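Local atomic coordinates of glycerophosphodiester phosphodiesterase (Parabacteroides distasonis, PDB entry 3NO3), a protein that belongs to the glycerophosphodiester phosphodiesterase family, folds as a TIM barrel and carries a magnesium ion held by acidic side chains. Residues 9-14 with 39-44; 50-55 with 83-88; 100-105 with 131-136. All coordinates share one frame; numbering follows the deposited sequence.

Contact 1 of 3, residues 9-14 with 39-44; sequences AHRGYW and EFDVHL. With MG (magnesium ion), chain B; GOL (glycerol), chain D.
E39 meets the 9-14 loop through both backbone and carboxylate. E39 N donates to A9 O (3.0 Å), which also takes the N-H of G12 from the opposite face of its carbonyl, inside the type II turn A9-G12. From CB, 3.8 Å from A9 O, the E39 chain bends at chi2 (-98°): CG packs on glycerol O3, and the bend brings OE1 to R11 N and OE2 to the metal. OE1 receives R11 N (3.0 Å) on its anti lone pair and water 1 as a second donor, while OE2 binds the magnesium ion at 2.1 Å. With its two oxygens gripped in this way, the carboxylate is fixed in rotation. The H10 ring lies beside it, the two planes 20° apart, with R11 CG over one ring face; at the ring edge NE2 donates to glycerol O2 (2.7 Å), itself a magnesium ligand. D41 gives the metal OD1 (2.1 Å). Its OD2 accepts from N22 and from water 1, which bridges it to R11 NE; the direct approach of NE is a long salt bridge of charges alone. R11 NH1 bonds Q21. E103 completes the metal site. The loop follows strand 6-9 and precedes helix 24-32, whereas E39 and D41 project from strand 37-44, flanked by parallel barrel strands 6-9 and 99-104 and by antiparallel strand 50-52.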
loop_
_atom_site.group_PDB
_atom_site.type_symbol
_atom_site.label_atom_id
_atom_site.label_comp_id
_atom_site.label_asym_id
_atom_site.label_seq_id
_atom_site.Cartn_x
_atom_site.Cartn_y
_atom_site.Cartn_z
ATOM N N ALA A 9 -5.151 2.221 6.185
ATOM C CA ALA A 9 -5.246 0.952 6.881
ATOM C C ALA A 9 -4.309 -0.062 6.251
ATOM O O ALA A 9 -4.614 -0.635 5.180
ATOM C CB ALA A 9 -6.694 0.429 6.856
ATOM N N HIS A 10 -3.172 -0.279 6.917
ATOM C CA HIS A 10 -2.144 -1.233 6.512
ATOM C C HIS A 10 -2.751 -2.645 6.475
ATOM O O HIS A 10 -3.263 -3.105 7.513
ATOM C CB HIS A 10 -1.018 -1.232 7.573
ATOM C CG HIS A 10 0.195 -2.028 7.181
ATOM N ND1 HIS A 10 0.749 -3.009 7.984
ATOM C CD2 HIS A 10 1.019 -1.903 6.108
ATOM C CE1 HIS A 10 1.848 -3.463 7.403
ATOM N NE2 HIS A 10 2.014 -2.835 6.250
ATOM N N ARG A 11 -2.690 -3.300 5.306
ATOM C CA ARG A 11 -3.291 -4.654 5.066
ATOM C C ARG A 11 -4.820 -4.667 5.254
ATOM O O ARG A 11 -5.401 -5.704 5.545
ATOM C CB ARG A 11 -2.603 -5.738 5.912
ATOM C CG ARG A 11 -1.083 -5.758 5.660
ATOM C CD ARG A 11 -0.298 -6.713 6.497
ATOM N NE ARG A 11 1.135 -6.446 6.335
ATOM C CZ ARG A 11 2.121 -7.102 6.973
ATOM N NH1 ARG A 11 1.887 -8.117 7.791
ATOM N NH2 ARG A 11 3.364 -6.760 6.752
ATOM N N GLY A 12 -5.440 -3.501 5.103
ATOM C CA GLY A 12 -6.832 -3.274 5.446
ATOM C C GLY A 12 -7.051 -3.194 6.925
ATOM O O GLY A 12 -6.110 -3.296 7.716
ATOM N N TYR A 13 -8.306 -3.003 7.324
ATOM C CA TYR A 13 -8.576 -2.963 8.752
ATOM C C TYR A 13 -8.715 -4.400 9.230
ATOM O O TYR A 13 -9.795 -4.983 9.188
ATOM C CB TYR A 13 -9.798 -2.128 9.116
ATOM C CG TYR A 13 -10.030 -1.857 10.600
ATOM C CD1 TYR A 13 -9.042 -2.043 11.580
ATOM C CD2 TYR A 13 -11.247 -1.339 11.022
ATOM C CE1 TYR A 13 -9.268 -1.753 12.904
ATOM C CE2 TYR A 13 -11.474 -1.032 12.364
ATOM C CZ TYR A 13 -10.473 -1.240 13.299
ATOM O OH TYR A 13 -10.688 -0.930 14.619
ATOM N N TRP A 14 -7.581 -4.940 9.688
ATOM C CA TRP A 14 -7.468 -6.323 10.096
ATOM C C TRP A 14 -7.527 -6.556 11.596
ATOM O O TRP A 14 -7.879 -7.656 11.988
ATOM C CB TRP A 14 -6.242 -6.990 9.495
ATOM C CG TRP A 14 -4.948 -6.475 9.967
ATOM C CD1 TRP A 14 -4.253 -5.451 9.428
ATOM C CD2 TRP A 14 -4.159 -6.974 11.051
ATOM N NE1 TRP A 14 -3.112 -5.237 10.121
ATOM C CE2 TRP A 14 -3.009 -6.166 11.123
ATOM C CE3 TRP A 14 -4.310 -8.019 11.967
ATOM C CZ2 TRP A 14 -2.014 -6.344 12.092
ATOM C CZ3 TRP A 14 -3.304 -8.209 12.934
ATOM C CH2 TRP A 14 -2.182 -7.370 12.993
ATOM N N GLU A 39 -4.446 -0.520 2.167
ATOM C CA GLU A 39 -3.222 -1.078 1.587
ATOM C C GLU A 39 -3.297 -2.602 1.529
ATOM O O GLU A 39 -3.917 -3.261 2.396
ATOM C CB GLU A 39 -2.008 -0.600 2.380
ATOM C CG GLU A 39 -0.661 -0.986 1.785
ATOM C CD GLU A 39 -0.002 -2.216 2.389
ATOM O OE1 GLU A 39 -0.566 -2.940 3.254
ATOM O OE2 GLU A 39 1.203 -2.436 2.050
ATOM N N PHE A 40 -2.692 -3.138 0.474
ATOM C CA PHE A 40 -2.631 -4.571 0.274
ATOM C C PHE A 40 -1.399 -4.962 -0.550
ATOM O O PHE A 40 -0.880 -4.141 -1.312
ATOM C CB PHE A 40 -3.973 -5.060 -0.332
ATOM C CG PHE A 40 -4.319 -4.401 -1.612
ATOM C CD1 PHE A 40 -3.890 -4.932 -2.816
ATOM C CD2 PHE A 40 -5.064 -3.227 -1.634
ATOM C CE1 PHE A 40 -4.204 -4.297 -4.002
ATOM C CE2 PHE A 40 -5.374 -2.604 -2.823
ATOM C CZ PHE A 40 -4.939 -3.147 -4.009
ATOM N N ASP A 41 -0.950 -6.220 -0.373
ATOM C CA ASP A 41 0.283 -6.708 -0.946
ATOM C C ASP A 41 0.025 -7.712 -2.064
ATOM O O ASP A 41 -0.787 -8.622 -1.910
ATOM C CB ASP A 41 1.112 -7.357 0.141
ATOM C CG ASP A 41 1.305 -6.455 1.309
ATOM O OD1 ASP A 41 1.922 -5.386 1.115
ATOM O OD2 ASP A 41 0.895 -6.781 2.447
ATOM N N VAL A 42 0.713 -7.546 -3.184
ATOM C CA VAL A 42 0.424 -8.326 -4.399
ATOM C C VAL A 42 1.666 -9.090 -4.898
ATOM O O VAL A 42 2.741 -8.511 -4.990
ATOM C CB VAL A 42 -0.123 -7.424 -5.481
ATOM C CG1 VAL A 42 -0.476 -8.261 -6.790
ATOM C CG2 VAL A 42 -1.353 -6.626 -4.951
ATOM N N HIS A 43 1.488 -10.388 -5.200
ATOM C CA HIS A 43 2.490 -11.234 -5.865
ATOM C C HIS A 43 1.929 -11.784 -7.189
ATOM O O HIS A 43 0.724 -12.012 -7.315
ATOM C CB HIS A 43 2.782 -12.480 -5.061
ATOM C CG HIS A 43 3.297 -12.257 -3.686
ATOM N ND1 HIS A 43 4.632 -12.364 -3.377
ATOM C CD2 HIS A 43 2.648 -12.059 -2.513
ATOM C CE1 HIS A 43 4.789 -12.174 -2.079
ATOM N NE2 HIS A 43 3.604 -11.973 -1.533
ATOM N N LEU A 44 2.833 -12.078 -8.101
ATOM C CA LEU A 44 2.625 -12.792 -9.337
ATOM C C LEU A 44 3.064 -14.265 -9.129
ATOM O O LEU A 44 4.248 -14.553 -8.803
ATOM C CB LEU A 44 3.422 -12.137 -10.487
ATOM C CG LEU A 44 3.040 -12.544 -11.913
ATOM C CD1 LEU A 44 1.570 -12.133 -12.281
ATOM C CD2 LEU A 44 4.107 -11.965 -12.944
HETATM MG MG MG B . 2.644 -3.929 2.413
HETATM C C1 GOL D . 5.657 -1.888 4.164
HETATM O O1 GOL D . 5.965 -2.985 4.963
HETATM C C2 GOL D . 4.191 -1.561 4.271
HETATM O O2 GOL D . 3.423 -2.699 3.978
HETATM C C3 GOL D . 3.859 -0.385 3.368
HETATM O O3 GOL D . 2.485 -0.111 3.174
HETATM O O HOH W 1 1.322 -4.713 3.922
HETATM O O HOH W 2 4.049 -5.358 3.167
#

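Contact 2 of 3, residues 50-55 with 83-88; sequences LVVYHD and PTLEQY
V52 holds CG1 anti to its backbone N (chi1 -179°), which turns this methyl over one face of the Y88 ring and leaves CG2 to meet the helix backbone. CG1 sits 4.3 Å from the Y88 ring centroid and 12° off the ring normal, a CH-pi contact displaced toward the rim. CG2 reaches L85 CA at 3.9 Å and also touches Y88 CB, so both methyls of V52 meet the first turn of helix 85-94. L85 has a chi1 of 177° that runs its side chain alongside that of L50, both pointing the same way; L50 CD1 and L85 CD2 close to 3.6 Å. P83 CB lies 4.3 Å from V52 CB.

Two backbone bonds clamp the chains together around the single bridge of V51 with T84. V52 N donates to P83 O (3.0 Å), and L85 N gives L50 O a nearly straight bond of 2.9 Å that arrives from above the carbonyl plane. L50 O also accepts from water 3, which in turn takes the N-H of E86, so this one oxygen serves two N-H groups of the first helical turn, one directly and one through water.

The helix start closes on itself: Q87 N donates to T84 OG1 (3.0 Å) and T84 N to Q87 OE1. Beyond the pair, Y88 meets F40 of strand 37-44 and packs on helix 24-32, while L85 and L50 both reach helix 110-126. T84 at the N-cap and Q87 thus form a capping box, where the residues leading into helix 85-94, in the outer helical layer of a TIM barrel, bridge to strand 50-52.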
loop_
_atom_site.group_PDB
_atom_site.type_symbol
_atom_site.label_atom_id
_atom_site.label_comp_id
_atom_site.label_asym_id
_atom_site.label_seq_id
_atom_site.Cartn_x
_atom_site.Cartn_y
_atom_site.Cartn_z
ATOM N N LEU A 50 -2.160 -12.876 -10.414
ATOM C CA LEU A 50 -1.889 -11.932 -9.341
ATOM C C LEU A 50 -2.752 -12.310 -8.135
ATOM O O LEU A 50 -3.946 -12.440 -8.258
ATOM C CB LEU A 50 -2.171 -10.487 -9.817
ATOM C CG LEU A 50 -1.170 -9.966 -10.878
ATOM C CD1 LEU A 50 -1.769 -8.791 -11.587
ATOM C CD2 LEU A 50 0.178 -9.576 -10.215
ATOM N N VAL A 51 -2.125 -12.434 -6.977
ATOM C CA VAL A 51 -2.812 -12.798 -5.716
ATOM C C VAL A 51 -2.390 -11.832 -4.640
ATOM O O VAL A 51 -1.357 -11.164 -4.784
ATOM C CB VAL A 51 -2.488 -14.251 -5.304
ATOM C CG1 VAL A 51 -2.975 -15.256 -6.392
ATOM C CG2 VAL A 51 -0.940 -14.442 -5.050
ATOM N N VAL A 52 -3.141 -11.828 -3.532
ATOM C CA VAL A 52 -3.008 -10.846 -2.485
ATOM C C VAL A 52 -2.575 -11.543 -1.197
ATOM O O VAL A 52 -3.327 -12.371 -0.635
ATOM C CB VAL A 52 -4.306 -10.071 -2.263
ATOM C CG1 VAL A 52 -4.122 -9.009 -1.161
ATOM C CG2 VAL A 52 -4.711 -9.382 -3.542
ATOM N N TYR A 53 -1.343 -11.249 -0.764
ATOM C CA TYR A 53 -0.762 -11.854 0.459
ATOM C C TYR A 53 0.556 -11.155 0.819
ATOM O O TYR A 53 1.292 -10.737 -0.082
ATOM C CB TYR A 53 -0.520 -13.379 0.261
ATOM C CG TYR A 53 -0.378 -14.137 1.563
ATOM C CD1 TYR A 53 -1.492 -14.421 2.351
ATOM C CD2 TYR A 53 0.869 -14.532 2.030
ATOM C CE1 TYR A 53 -1.385 -15.094 3.541
ATOM C CE2 TYR A 53 0.999 -15.244 3.241
ATOM C CZ TYR A 53 -0.143 -15.504 3.992
ATOM O OH TYR A 53 -0.040 -16.166 5.169
ATOM N N HIS A 54 0.841 -10.965 2.118
ATOM C CA HIS A 54 2.047 -10.241 2.514
ATOM C C HIS A 54 3.328 -11.069 2.351
ATOM O O HIS A 54 4.255 -10.653 1.647
ATOM C CB HIS A 54 2.004 -9.720 3.951
ATOM C CG HIS A 54 3.357 -9.280 4.440
ATOM N ND1 HIS A 54 4.066 -8.240 3.860
ATOM C CD2 HIS A 54 4.162 -9.785 5.412
ATOM C CE1 HIS A 54 5.232 -8.110 4.476
ATOM N NE2 HIS A 54 5.314 -9.040 5.418
ATOM N N ASP A 55 3.400 -12.197 3.037
ATOM C CA ASP A 55 4.665 -12.943 3.091
ATOM C C ASP A 55 4.959 -13.632 1.748
ATOM O O ASP A 55 4.033 -13.908 0.941
ATOM C CB ASP A 55 4.636 -13.966 4.207
ATOM C CG ASP A 55 4.778 -13.329 5.618
ATOM O OD1 ASP A 55 5.852 -12.755 5.915
ATOM O OD2 ASP A 55 3.840 -13.473 6.407
ATOM N N PRO A 83 -7.076 -14.486 -1.653
ATOM C CA PRO A 83 -7.761 -13.720 -2.701
ATOM C C PRO A 83 -6.930 -13.604 -3.974
ATOM O O PRO A 83 -5.705 -13.399 -3.899
ATOM C CB PRO A 83 -7.918 -12.318 -2.079
ATOM C CG PRO A 83 -7.755 -12.489 -0.637
ATOM C CD PRO A 83 -6.772 -13.631 -0.496
ATOM N N THR A 84 -7.575 -13.688 -5.121
ATOM C CA THR A 84 -6.949 -13.187 -6.351
ATOM C C THR A 84 -7.035 -11.674 -6.289
ATOM O O THR A 84 -7.913 -11.104 -5.610
ATOM C CB THR A 84 -7.600 -13.709 -7.635
ATOM O OG1 THR A 84 -8.958 -13.276 -7.689
ATOM C CG2 THR A 84 -7.558 -15.269 -7.712
ATOM N N LEU A 85 -6.138 -11.010 -7.008
ATOM C CA LEU A 85 -6.214 -9.568 -7.168
ATOM C C LEU A 85 -7.526 -9.203 -7.834
ATOM O O LEU A 85 -8.186 -8.241 -7.425
ATOM C CB LEU A 85 -5.047 -9.015 -8.000
ATOM C CG LEU A 85 -5.105 -7.484 -8.286
ATOM C CD1 LEU A 85 -5.085 -6.691 -6.915
ATOM C CD2 LEU A 85 -3.930 -7.046 -9.286
ATOM N N GLU A 86 -7.935 -9.979 -8.835
ATOM C CA GLU A 86 -9.214 -9.743 -9.469
ATOM C C GLU A 86 -10.366 -9.710 -8.476
ATOM O O GLU A 86 -11.203 -8.822 -8.568
ATOM C CB GLU A 86 -9.501 -10.820 -10.498
ATOM C CG GLU A 86 -10.798 -10.634 -11.291
ATOM C CD GLU A 86 -11.133 -11.808 -12.211
ATOM O OE1 GLU A 86 -10.779 -12.982 -11.878
ATOM O OE2 GLU A 86 -11.800 -11.538 -13.275
ATOM N N GLN A 87 -10.430 -10.695 -7.593
ATOM C CA GLN A 87 -11.471 -10.692 -6.528
ATOM C C GLN A 87 -11.386 -9.461 -5.633
ATOM O O GLN A 87 -12.423 -8.866 -5.213
ATOM C CB GLN A 87 -11.341 -11.936 -5.649
ATOM C CG GLN A 87 -11.824 -13.224 -6.348
ATOM C CD GLN A 87 -11.267 -14.487 -5.767
ATOM O OE1 GLN A 87 -10.578 -14.483 -4.731
ATOM N NE2 GLN A 87 -11.596 -15.598 -6.404
ATOM N N TYR A 88 -10.163 -9.075 -5.302
ATOM C CA TYR A 88 -9.915 -7.927 -4.403
ATOM C C TYR A 88 -10.432 -6.675 -5.056
ATOM O O TYR A 88 -11.159 -5.887 -4.421
ATOM C CB TYR A 88 -8.413 -7.795 -4.031
ATOM C CG TYR A 88 -8.168 -7.440 -2.577
ATOM C CD1 TYR A 88 -8.336 -8.390 -1.586
ATOM C CD2 TYR A 88 -7.779 -6.160 -2.192
ATOM C CE1 TYR A 88 -8.124 -8.097 -0.231
ATOM C CE2 TYR A 88 -7.550 -5.866 -0.837
ATOM C CZ TYR A 88 -7.718 -6.837 0.125
ATOM O OH TYR A 88 -7.544 -6.515 1.465
HETATM O O HOH W 3 -5.795 -11.802 -10.193
#

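Contact 3 of 3, residues 100-105 with 131-136; sequences LIFELK and KRTDYI. With MG (magnesium ion), chain B.
One face of the F102 ring receives the edge of Y135, whose CE1 stands 3.9 Å above the F102 ring plane, offset toward its rim. The planes meet at 68°, a T-shaped pair. The two ring centroids are 5.3 Å apart. F102 CD1 in turn lies in the plane of the Y135 ring, at its edge, and L104 N lies at the edge of the F102 ring. T133 CG2 comes obliquely to the same phenyl group and touches F102 CB. This is the side of the sheet turned to helix 110-126, which links strands 99-104 and 133-137 as a right-handed beta-alpha-beta crossover of the TIM barrel; F102 also meets F40, and Y135 stacks with F146.

The strands run parallel, 31° apart in direction, with L100, I101, F102 and E103 opposite T133, D134, Y135 and I136. Five backbone bonds alternate between them: L100 N to R132 O, D134 N to L100 O, F102 N to D134 O, I136 N to F102 O and L104 N to I136 O. The longest, L104 N to I136 O, measures 3.1 Å. CA-H groups of T133 and Y135 add contacts to the carbonyl oxygens of L100 and F102.

On the side bearing I101, E103, D134 and I136, I136 packs against I101 and E103. It sets CG1 between its backbone N and carbonyl carbon (chi1 66°), pressing I136 CG1 across the E103 chain at CB, 3.6 Å away, and sending CD1 to I101 CG2 (3.8 Å). I101 CD1 touches D134 OD2 (3.7 Å), and the D134 carboxylate is paired with R99. E103, extended beyond CG, reaches the magnesium ion through OE1 at 2.0 Å.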
loop_
_atom_site.group_PDB
_atom_site.type_symbol
_atom_site.label_atom_id
_atom_site.label_comp_id
_atom_site.label_asym_id
_atom_site.label_seq_id
_atom_site.Cartn_x
_atom_site.Cartn_y
_atom_site.Cartn_z
ATOM N N LEU A 100 -7.054 2.806 -3.154
ATOM C CA LEU A 100 -6.416 1.500 -3.145
ATOM C C LEU A 100 -4.908 1.694 -3.153
ATOM O O LEU A 100 -4.369 2.235 -4.098
ATOM C CB LEU A 100 -6.925 0.680 -4.333
ATOM C CG LEU A 100 -8.466 0.535 -4.382
ATOM C CD1 LEU A 100 -8.823 -0.358 -5.519
ATOM C CD2 LEU A 100 -9.029 -0.057 -3.024
ATOM N N ILE A 101 -4.241 1.305 -2.061
ATOM C CA ILE A 101 -2.807 1.468 -1.903
ATOM C C ILE A 101 -2.165 0.101 -2.193
ATOM O O ILE A 101 -2.138 -0.771 -1.359
ATOM C CB ILE A 101 -2.411 2.021 -0.505
ATOM C CG1 ILE A 101 -3.226 3.280 -0.138
ATOM C CG2 ILE A 101 -0.932 2.320 -0.480
ATOM C CD1 ILE A 101 -3.155 4.455 -1.127
ATOM N N PHE A 102 -1.676 -0.068 -3.420
ATOM C CA PHE A 102 -1.344 -1.349 -4.023
ATOM C C PHE A 102 0.150 -1.501 -3.854
ATOM O O PHE A 102 0.902 -0.816 -4.543
ATOM C CB PHE A 102 -1.749 -1.227 -5.508
ATOM C CG PHE A 102 -1.608 -2.469 -6.383
ATOM C CD1 PHE A 102 -0.400 -3.165 -6.568
ATOM C CD2 PHE A 102 -2.694 -2.862 -7.154
ATOM C CE1 PHE A 102 -0.314 -4.228 -7.436
ATOM C CE2 PHE A 102 -2.614 -3.933 -8.013
ATOM C CZ PHE A 102 -1.443 -4.621 -8.152
ATOM N N GLU A 103 0.580 -2.360 -2.931
ATOM C CA GLU A 103 1.986 -2.721 -2.828
ATOM C C GLU A 103 2.305 -3.897 -3.759
ATOM O O GLU A 103 1.820 -5.013 -3.528
ATOM C CB GLU A 103 2.429 -3.045 -1.398
ATOM C CG GLU A 103 3.930 -3.341 -1.381
ATOM C CD GLU A 103 4.545 -3.591 -0.006
ATOM O OE1 GLU A 103 3.944 -3.268 1.045
ATOM O OE2 GLU A 103 5.692 -4.063 0.005
ATOM N N LEU A 104 3.131 -3.680 -4.776
ATOM C CA LEU A 104 3.665 -4.837 -5.529
ATOM C C LEU A 104 4.897 -5.351 -4.764
ATOM O O LEU A 104 5.885 -4.612 -4.566
ATOM C CB LEU A 104 4.038 -4.504 -6.969
ATOM C CG LEU A 104 4.379 -5.668 -7.889
ATOM C CD1 LEU A 104 3.164 -6.693 -8.019
ATOM C CD2 LEU A 104 4.872 -5.127 -9.280
ATOM N N LYS A 105 4.843 -6.609 -4.360
ATOM C CA LYS A 105 5.982 -7.276 -3.697
ATOM C C LYS A 105 7.136 -7.431 -4.655
ATOM O O LYS A 105 6.944 -7.443 -5.882
ATOM C CB LYS A 105 5.557 -8.635 -3.191
ATOM C CG LYS A 105 4.468 -8.596 -2.099
ATOM C CD LYS A 105 4.959 -8.031 -0.755
ATOM C CE LYS A 105 6.113 -8.839 -0.103
ATOM N NZ LYS A 105 6.162 -8.542 1.369
ATOM N N LYS A 131 -8.088 5.346 -11.670
ATOM C CA LYS A 131 -8.285 6.612 -10.961
ATOM C C LYS A 131 -8.145 6.519 -9.456
ATOM O O LYS A 131 -7.855 7.534 -8.839
ATOM C CB LYS A 131 -9.641 7.258 -11.248
ATOM C CG LYS A 131 -9.887 7.659 -12.683
ATOM C CD LYS A 131 -11.378 8.123 -12.851
ATOM C CE LYS A 131 -11.642 8.750 -14.207
ATOM N NZ LYS A 131 -11.221 7.824 -15.306
ATOM N N ARG A 132 -8.360 5.346 -8.871
ATOM C CA ARG A 132 -8.357 5.192 -7.402
ATOM C C ARG A 132 -7.216 4.327 -6.867
ATOM O O ARG A 132 -7.180 4.084 -5.669
ATOM C CB ARG A 132 -9.694 4.578 -6.932
ATOM C CG ARG A 132 -10.908 5.264 -7.328
ATOM C CD ARG A 132 -12.224 4.470 -7.018
ATOM N NE ARG A 132 -12.093 3.708 -5.812
ATOM C CZ ARG A 132 -12.847 2.671 -5.460
ATOM N NH1 ARG A 132 -13.937 2.266 -6.152
ATOM N NH2 ARG A 132 -12.515 2.073 -4.339
ATOM N N THR A 133 -6.262 3.923 -7.713
ATOM C CA THR A 133 -5.186 3.040 -7.326
ATOM C C THR A 133 -3.817 3.732 -7.393
ATOM O O THR A 133 -3.388 4.215 -8.453
ATOM C CB THR A 133 -5.178 1.759 -8.222
ATOM O OG1 THR A 133 -6.471 1.128 -8.163
ATOM C CG2 THR A 133 -4.107 0.784 -7.787
ATOM N N ASP A 134 -3.152 3.754 -6.250
ATOM C CA ASP A 134 -1.807 4.305 -6.054
ATOM C C ASP A 134 -0.860 3.126 -5.840
ATOM O O ASP A 134 -1.223 2.156 -5.184
ATOM C CB ASP A 134 -1.766 5.191 -4.799
ATOM C CG ASP A 134 -2.703 6.382 -4.853
ATOM O OD1 ASP A 134 -3.334 6.705 -5.905
ATOM O OD2 ASP A 134 -2.793 7.025 -3.789
ATOM N N TYR A 135 0.339 3.172 -6.422
ATOM C CA TYR A 135 1.287 2.071 -6.333
ATOM C C TYR A 135 2.433 2.402 -5.375
ATOM O O TYR A 135 2.920 3.572 -5.305
ATOM C CB TYR A 135 1.876 1.771 -7.730
ATOM C CG TYR A 135 0.846 1.368 -8.748
ATOM C CD1 TYR A 135 0.226 0.114 -8.678
ATOM C CD2 TYR A 135 0.484 2.222 -9.778
ATOM C CE1 TYR A 135 -0.733 -0.284 -9.609
ATOM C CE2 TYR A 135 -0.525 1.843 -10.728
ATOM C CZ TYR A 135 -1.132 0.577 -10.619
ATOM O OH TYR A 135 -2.074 0.163 -11.569
ATOM N N ILE A 136 2.861 1.381 -4.645
ATOM C CA ILE A 136 4.029 1.459 -3.773
ATOM C C ILE A 136 4.855 0.188 -3.945
ATOM O O ILE A 136 4.285 -0.864 -4.208
ATOM C CB ILE A 136 3.635 1.697 -2.296
ATOM C CG1 ILE A 136 2.860 0.513 -1.679
ATOM C CG2 ILE A 136 2.755 3.001 -2.151
ATOM C CD1 ILE A 136 2.499 0.682 -0.136
HETATM MG MG MG B . 2.644 -3.929 2.413
HETATM O O HOH W 1 1.322 -4.713 3.922
HETATM O O HOH W 2 4.049 -5.358 3.167
#

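Contacts 1 and 3 share the magnesium site: 39-44 supplies E39 and D41, 100-105 supplies E103, and waters 1 and 2 belong to both. Their strands are neighbours in the barrel, V42 N lying 2.8 Å from E103 O and F40 O 2.8 Å from E103 N, and the contact centres are about 9 Å apart. Contact 2 joins on the other side of 39-44, with V51 N 2.9 Å from H43 O and Y53 N 2.9 Å from D41 O; the V52 side chain stays about 9 Å from the metal. Contacts 2 and 3, with centres about 13 Å apart, meet where L85 CD2 packs 3.6 Å from F102 CE2. Strand 37-44 thus links all three contacts.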